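Local coordinates for RagB/SusD family nutrient uptake outer membrane protein (Bacteroides thetaiotaomicron, PDB 7KV2) that probably binds beta-glucan chains at the outer membrane of a human gut bacterium, as a SusD-family surface glycan-binding protein that serves nutrient uptake, at residues 158-163 / 228-233; 452-457 / 461-466. All coordinates share one frame; numbering follows the deposited sequence.

Contact 1. Residues 158-163 / 228-233; sequences VWKFWG and VMYQND
Lys160 and Tyr230 mark the closest backbone approach, their CA atoms 8.5 Å apart, where the last turns of helices 137-162 and 217-231 meet in the helical, tetratricopeptide-like part of the SusD fold. No hydrogen bond runs directly from one segment to the other; long side chains span the gap. Helix 217-231 finishes in a Schellman motif, with Asn232 at positive phi, and Gly163, also at positive phi, leads the chain out of the other helix. Tyr230 reaches across with one edge turned to the face of the Trp159 six-membered ring, an offset edge-to-face pair with planes at 83° and Trp159 CH2 3.9 Å from Tyr230 CD2. The indole gets there because its CG is anti to the backbone N (chi1 177°), which sends it across the gap toward helix 217-231, alongside Tyr230. Over one face of the phenol, the extended Lys160 chain places CE in a CH-pi contact 4.2 Å from the Tyr230 ring centroid, before NZ goes on to a salt bridge with Glu226. Gln231 bends at chi2 and brings OE1 to the indole edge, 3.3 Å from Trp159 CZ2, while its NE2 bonds Asp184. Trp159 NE1 donates to Ala183 O, on helix 183-200. A leucine at Trp159 would probably leave the Tyr230 edge without its aromatic face and Ala183 O without this donor. Two waters complete the bridge: one donates to Gln231 OE1 and accepts from Trp159 NE1, the other accepts from Tyr230 OH at 2.7 Å and donates to Lys160 O at 2.6 Å.

Contact 2. Residues 452-457 / 461-466; sequences ERHLEF and GKRYWD
His454 and Arg463 lie face to face across a helical hairpin, in which helices 446-456 and 463-469 are joined by a short loop. The guanidinium sits flat on the imidazole, planes 11° apart and centres 3.4 Å apart, with Arg463 NE and NH2 spread over the ring rather than bonded to its nitrogens. A bend at chi2 (61°) folds the arginine back over the ring. Arg453 and Asp466 meet quite differently: their planes are nearly perpendicular, and Arg453 NE points its hydrogen almost straight at Asp466 OD2, 2.7 Å away, in the guanidinium plane but from above the carboxylate. Nearer the loop, Lys462 CG packs on Phe457 CB at 3.6 Å, and a water links Phe457 O to Lys462 N. A second water donates to both Asp466 OD1 and Lys462 O. The three cationic side chains are matched by acids: Arg463 NH2 pairs with Asp79, and Glu407 takes both Arg453 NH2 and Lys462 NZ, which also has Ile402 as a partner. A hydrogen bond between His454 NE2 and Asp80 positions the ring. Asp466 also holds Arg469, so its carboxylate is probably kept ionised by two arginines, while Asp79 and Asp80 probably make the stack electrostatically easier.

Contacts 1 and 2 lie in series along the chain, their centres 15 Å apart, and Trp465 joins them. Its indole leaves helix 463-469 on a different side from the residues facing 452-457 and enters contact 1, where Trp465 CE3 comes within 3.4 Å of Tyr230 OH and CZ3 within 3.4 Å of Lys160 O. Phe161 CZ packs on Trp465 CZ2 at 3.8 Å, the rings edge-to-face. Helix 463-469 thus lies between helix 446-456 and the ends of helices 137-162 and 217-231. Arg469 carries the link further: it pairs with Asp466 of contact 2 and touches Tyr230 of contact 1. Neither contact contributes a ligand to the sodium site of Ile248, Ser250, Tyr253 and Tyr405.

Contact 1. Residues 158-163 / 228-233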
loop_
_atom_site.group_PDB
_atom_site.type_symbol
_atom_site.label_atom_id
_atom_site.label_comp_id
_atom_site.label_asym_id
_atom_site.label_seq_id
_atom_site.Cartn_x
_atom_site.Cartn_y
_atom_site.Cartn_z
ATOM N N VAL A 158 -8.052 7.053 -5.084
ATOM C CA VAL A 158 -9.151 7.027 -6.098
ATOM C C VAL A 158 -8.626 7.335 -7.495
ATOM O O VAL A 158 -9.186 6.763 -8.437
ATOM C CB VAL A 158 -10.361 7.888 -5.694
ATOM C CG1 VAL A 158 -11.222 7.181 -4.663
ATOM C CG2 VAL A 158 -9.966 9.266 -5.204
ATOM N N TRP A 159 -7.599 8.154 -7.631
ATOM C CA TRP A 159 -6.956 8.467 -8.931
ATOM C C TRP A 159 -6.437 7.169 -9.559
ATOM O O TRP A 159 -6.730 6.869 -10.760
ATOM C CB TRP A 159 -5.867 9.508 -8.748
ATOM C CG TRP A 159 -5.088 9.880 -9.973
ATOM C CD1 TRP A 159 -5.574 10.479 -11.107
ATOM C CD2 TRP A 159 -3.677 9.704 -10.185
ATOM N NE1 TRP A 159 -4.563 10.688 -12.000
ATOM C CE2 TRP A 159 -3.389 10.195 -11.477
ATOM C CE3 TRP A 159 -2.635 9.146 -9.434
ATOM C CZ2 TRP A 159 -2.103 10.183 -11.999
ATOM C CZ3 TRP A 159 -1.358 9.132 -9.945
ATOM C CH2 TRP A 159 -1.086 9.670 -11.210
ATOM N N LYS A 160 -5.682 6.387 -8.782
ATOM C CA LYS A 160 -5.092 5.144 -9.317
ATOM C C LYS A 160 -6.191 4.141 -9.647
ATOM O O LYS A 160 -6.095 3.555 -10.722
ATOM C CB LYS A 160 -4.036 4.554 -8.358
ATOM C CG LYS A 160 -2.708 5.272 -8.486
ATOM C CD LYS A 160 -1.557 4.488 -7.920
ATOM C CE LYS A 160 -0.245 4.982 -8.461
ATOM N NZ LYS A 160 0.856 4.141 -7.951
ATOM N N PHE A 161 -7.123 3.852 -8.743
ATOM C CA PHE A 161 -8.057 2.721 -8.928
ATOM C C PHE A 161 -9.159 3.123 -9.926
ATOM O O PHE A 161 -9.555 2.242 -10.665
ATOM C CB PHE A 161 -8.665 2.223 -7.628
ATOM C CG PHE A 161 -7.709 1.352 -6.821
ATOM C CD1 PHE A 161 -7.585 -0.007 -7.074
ATOM C CD2 PHE A 161 -6.960 1.899 -5.782
ATOM C CE1 PHE A 161 -6.698 -0.800 -6.347
ATOM C CE2 PHE A 161 -6.091 1.106 -5.024
ATOM C CZ PHE A 161 -5.970 -0.239 -5.303
ATOM N N TRP A 162 -9.617 4.370 -9.911
ATOM C CA TRP A 162 -10.811 4.749 -10.733
ATOM C C TRP A 162 -10.520 5.877 -11.744
ATOM O O TRP A 162 -11.279 5.941 -12.744
ATOM C CB TRP A 162 -11.969 5.118 -9.824
ATOM C CG TRP A 162 -12.631 3.970 -9.143
ATOM C CD1 TRP A 162 -13.551 3.125 -9.679
ATOM C CD2 TRP A 162 -12.434 3.553 -7.782
ATOM N NE1 TRP A 162 -13.960 2.225 -8.745
ATOM C CE2 TRP A 162 -13.291 2.463 -7.568
ATOM C CE3 TRP A 162 -11.593 3.982 -6.741
ATOM C CZ2 TRP A 162 -13.391 1.826 -6.333
ATOM C CZ3 TRP A 162 -11.722 3.377 -5.514
ATOM C CH2 TRP A 162 -12.556 2.278 -5.328
ATOM N N GLY A 163 -9.533 6.741 -11.498
ATOM C CA GLY A 163 -8.981 7.706 -12.471
ATOM C C GLY A 163 -9.832 8.978 -12.597
ATOM O O GLY A 163 -9.359 10.053 -12.175
ATOM N N VAL A 228 4.092 11.355 -10.288
ATOM C CA VAL A 228 4.895 11.807 -11.470
ATOM C C VAL A 228 5.198 10.597 -12.352
ATOM O O VAL A 228 4.983 10.670 -13.598
ATOM C CB VAL A 228 6.180 12.547 -11.071
ATOM C CG1 VAL A 228 7.140 12.682 -12.228
ATOM C CG2 VAL A 228 5.875 13.903 -10.467
ATOM N N MET A 229 5.619 9.486 -11.741
ATOM C CA MET A 229 6.032 8.318 -12.541
ATOM C C MET A 229 4.796 7.604 -13.063
ATOM O O MET A 229 4.834 7.144 -14.233
ATOM C CB MET A 229 6.955 7.394 -11.747
ATOM C CG MET A 229 8.284 8.059 -11.465
ATOM S SD MET A 229 9.303 7.183 -10.216
ATOM C CE MET A 229 9.916 5.895 -11.287
ATOM N N TYR A 230 3.713 7.530 -12.292
ATOM C CA TYR A 230 2.515 6.812 -12.786
ATOM C C TYR A 230 1.906 7.592 -13.976
ATOM O O TYR A 230 1.313 6.982 -14.861
ATOM C CB TYR A 230 1.454 6.603 -11.715
ATOM C CG TYR A 230 0.403 5.617 -12.156
ATOM C CD1 TYR A 230 0.734 4.295 -12.404
ATOM C CD2 TYR A 230 -0.906 5.998 -12.385
ATOM C CE1 TYR A 230 -0.205 3.385 -12.862
ATOM C CE2 TYR A 230 -1.866 5.095 -12.817
ATOM C CZ TYR A 230 -1.504 3.784 -13.086
ATOM O OH TYR A 230 -2.427 2.868 -13.494
ATOM N N GLN A 231 2.021 8.914 -13.942
ATOM C CA GLN A 231 1.470 9.825 -14.992
ATOM C C GLN A 231 2.360 9.795 -16.239
ATOM O O GLN A 231 1.886 10.226 -17.292
ATOM C CB GLN A 231 1.410 11.249 -14.451
ATOM C CG GLN A 231 0.826 12.266 -15.447
ATOM C CD GLN A 231 -0.627 12.006 -15.740
ATOM O OE1 GLN A 231 -1.293 11.236 -15.056
ATOM N NE2 GLN A 231 -1.168 12.686 -16.756
ATOM N N ASN A 232 3.601 9.354 -16.103
ATOM C CA ASN A 232 4.651 9.407 -17.148
ATOM C C ASN A 232 4.903 10.884 -17.456
ATOM O O ASN A 232 5.030 11.233 -18.654
ATOM C CB ASN A 232 4.288 8.577 -18.384
ATOM C CG ASN A 232 4.531 7.091 -18.163
ATOM O OD1 ASN A 232 3.603 6.322 -18.030
ATOM N ND2 ASN A 232 5.779 6.680 -18.052
ATOM N N ASP A 233 4.933 11.720 -16.414
ATOM C CA ASP A 233 5.098 13.195 -16.582
ATOM C C ASP A 233 6.590 13.507 -16.634
ATOM O O ASP A 233 7.182 13.906 -15.598
ATOM C CB ASP A 233 4.353 13.977 -15.512
ATOM C CG ASP A 233 4.543 15.477 -15.661
ATOM O OD1 ASP A 233 5.104 15.910 -16.739
ATOM O OD2 ASP A 233 4.193 16.173 -14.687
HETATM O O HOH W 1 -3.892 10.719 -15.192
HETATM O O HOH W 2 -4.966 3.536 -13.108
#

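Contact 2. Residues 452-457 / 461-466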
loop_
_atom_site.group_PDB
_atom_site.type_symbol
_atom_site.label_atom_id
_atom_site.label_comp_id
_atom_site.label_asym_id
_atom_site.label_seq_id
_atom_site.Cartn_x
_atom_site.Cartn_y
_atom_site.Cartn_z
ATOM N N GLU A 452 13.662 -5.632 -10.421
ATOM C CA GLU A 452 14.142 -5.541 -9.021
ATOM C C GLU A 452 12.979 -5.061 -8.149
ATOM O O GLU A 452 12.814 -5.599 -7.073
ATOM C CB GLU A 452 15.343 -4.615 -8.863
ATOM C CG GLU A 452 16.055 -4.779 -7.536
ATOM C CD GLU A 452 16.832 -6.075 -7.412
ATOM O OE1 GLU A 452 17.263 -6.617 -8.481
ATOM O OE2 GLU A 452 16.917 -6.586 -6.274
ATOM N N ARG A 453 12.167 -4.113 -8.623
ATOM C CA ARG A 453 10.944 -3.692 -7.913
ATOM C C ARG A 453 10.054 -4.912 -7.674
ATOM O O ARG A 453 9.483 -5.056 -6.583
ATOM C CB ARG A 453 10.193 -2.611 -8.683
ATOM C CG ARG A 453 10.950 -1.316 -8.869
ATOM C CD ARG A 453 10.163 -0.325 -9.718
ATOM N NE ARG A 453 9.022 0.192 -8.969
ATOM C CZ ARG A 453 9.017 1.222 -8.130
ATOM N NH1 ARG A 453 10.061 2.039 -7.988
ATOM N NH2 ARG A 453 7.904 1.470 -7.474
ATOM N N HIS A 454 9.880 -5.739 -8.708
ATOM C CA HIS A 454 9.017 -6.930 -8.697
ATOM C C HIS A 454 9.476 -7.861 -7.553
ATOM O O HIS A 454 8.631 -8.364 -6.822
ATOM C CB HIS A 454 9.088 -7.607 -10.080
ATOM C CG HIS A 454 8.112 -8.714 -10.240
ATOM N ND1 HIS A 454 8.220 -9.644 -11.252
ATOM C CD2 HIS A 454 7.004 -9.023 -9.537
ATOM C CE1 HIS A 454 7.207 -10.480 -11.179
ATOM N NE2 HIS A 454 6.448 -10.140 -10.108
ATOM N N LEU A 455 10.782 -8.083 -7.457
ATOM C CA LEU A 455 11.397 -8.962 -6.426
ATOM C C LEU A 455 11.237 -8.313 -5.036
ATOM O O LEU A 455 11.035 -9.057 -4.069
ATOM C CB LEU A 455 12.883 -9.129 -6.777
ATOM C CG LEU A 455 13.208 -9.933 -8.044
ATOM C CD1 LEU A 455 14.706 -9.918 -8.321
ATOM C CD2 LEU A 455 12.764 -11.380 -7.915
ATOM N N GLU A 456 11.307 -6.982 -4.970
ATOM C CA GLU A 456 11.437 -6.187 -3.722
ATOM C C GLU A 456 10.088 -5.983 -3.000
ATOM O O GLU A 456 10.075 -5.933 -1.753
ATOM C CB GLU A 456 12.078 -4.841 -4.077
ATOM C CG GLU A 456 12.383 -3.972 -2.889
ATOM C CD GLU A 456 13.419 -4.450 -1.889
ATOM O OE1 GLU A 456 14.177 -5.401 -2.201
ATOM O OE2 GLU A 456 13.440 -3.865 -0.763
ATOM N N PHE A 457 8.990 -5.838 -3.727
ATOM C CA PHE A 457 7.725 -5.285 -3.187
ATOM C C PHE A 457 6.523 -6.216 -3.362
ATOM O O PHE A 457 5.420 -5.726 -3.376
ATOM C CB PHE A 457 7.423 -3.938 -3.867
ATOM C CG PHE A 457 8.488 -2.882 -3.702
ATOM C CD1 PHE A 457 8.835 -2.441 -2.436
ATOM C CD2 PHE A 457 9.173 -2.377 -4.803
ATOM C CE1 PHE A 457 9.822 -1.488 -2.270
ATOM C CE2 PHE A 457 10.162 -1.414 -4.636
ATOM C CZ PHE A 457 10.483 -0.978 -3.369
ATOM N N GLY A 461 1.599 -3.465 -2.810
ATOM C CA GLY A 461 0.742 -2.574 -3.637
ATOM C C GLY A 461 1.513 -1.758 -4.664
ATOM O O GLY A 461 1.095 -0.586 -4.953
ATOM N N LYS A 462 2.594 -2.299 -5.230
ATOM C CA LYS A 462 3.452 -1.583 -6.228
ATOM C C LYS A 462 3.329 -2.192 -7.633
ATOM O O LYS A 462 3.265 -1.429 -8.616
ATOM C CB LYS A 462 4.928 -1.634 -5.820
ATOM C CG LYS A 462 5.179 -1.216 -4.375
ATOM C CD LYS A 462 4.876 0.236 -4.099
ATOM C CE LYS A 462 5.007 0.568 -2.615
ATOM N NZ LYS A 462 4.902 2.010 -2.298
ATOM N N ARG A 463 3.270 -3.522 -7.734
ATOM C CA ARG A 463 3.524 -4.262 -9.002
ATOM C C ARG A 463 2.485 -3.874 -10.082
ATOM O O ARG A 463 2.878 -3.698 -11.267
ATOM C CB ARG A 463 3.523 -5.764 -8.702
ATOM C CG ARG A 463 3.644 -6.663 -9.926
ATOM C CD ARG A 463 4.952 -6.447 -10.693
ATOM N NE ARG A 463 5.086 -7.515 -11.681
ATOM C CZ ARG A 463 5.973 -7.524 -12.677
ATOM N NH1 ARG A 463 6.806 -6.519 -12.857
ATOM N NH2 ARG A 463 6.016 -8.552 -13.491
ATOM N N TYR A 464 1.216 -3.814 -9.722
ATOM C CA TYR A 464 0.153 -3.556 -10.721
ATOM C C TYR A 464 0.425 -2.193 -11.355
ATOM O O TYR A 464 0.462 -2.131 -12.602
ATOM C CB TYR A 464 -1.224 -3.594 -10.099
ATOM C CG TYR A 464 -2.375 -3.504 -11.086
ATOM C CD1 TYR A 464 -2.440 -4.333 -12.201
ATOM C CD2 TYR A 464 -3.377 -2.564 -10.914
ATOM C CE1 TYR A 464 -3.533 -4.293 -13.053
ATOM C CE2 TYR A 464 -4.461 -2.488 -11.788
ATOM C CZ TYR A 464 -4.533 -3.356 -12.859
ATOM O OH TYR A 464 -5.607 -3.321 -13.717
ATOM N N TRP A 465 0.673 -1.177 -10.529
ATOM C CA TRP A 465 0.951 0.199 -11.030
ATOM C C TRP A 465 2.241 0.206 -11.857
ATOM O O TRP A 465 2.270 0.913 -12.899
ATOM C CB TRP A 465 0.948 1.228 -9.897
ATOM C CG TRP A 465 -0.232 1.058 -8.994
ATOM C CD1 TRP A 465 -0.178 0.723 -7.665
ATOM C CD2 TRP A 465 -1.613 0.997 -9.367
ATOM N NE1 TRP A 465 -1.435 0.519 -7.173
ATOM C CE2 TRP A 465 -2.339 0.728 -8.183
ATOM C CE3 TRP A 465 -2.324 1.262 -10.550
ATOM C CZ2 TRP A 465 -3.724 0.647 -8.174
ATOM C CZ3 TRP A 465 -3.694 1.173 -10.538
ATOM C CH2 TRP A 465 -4.379 0.866 -9.368
ATOM N N ASP A 466 3.288 -0.524 -11.447
ATOM C CA ASP A 466 4.559 -0.590 -12.218
ATOM C C ASP A 466 4.296 -1.204 -13.621
ATOM O O ASP A 466 4.841 -0.684 -14.620
ATOM C CB ASP A 466 5.668 -1.314 -11.438
ATOM C CG ASP A 466 6.160 -0.546 -10.215
ATOM O OD1 ASP A 466 5.985 0.709 -10.177
ATOM O OD2 ASP A 466 6.681 -1.213 -9.283
HETATM O O HOH W 3 4.527 1.240 -8.046
HETATM O O HOH W 4 3.444 -5.037 -5.230
#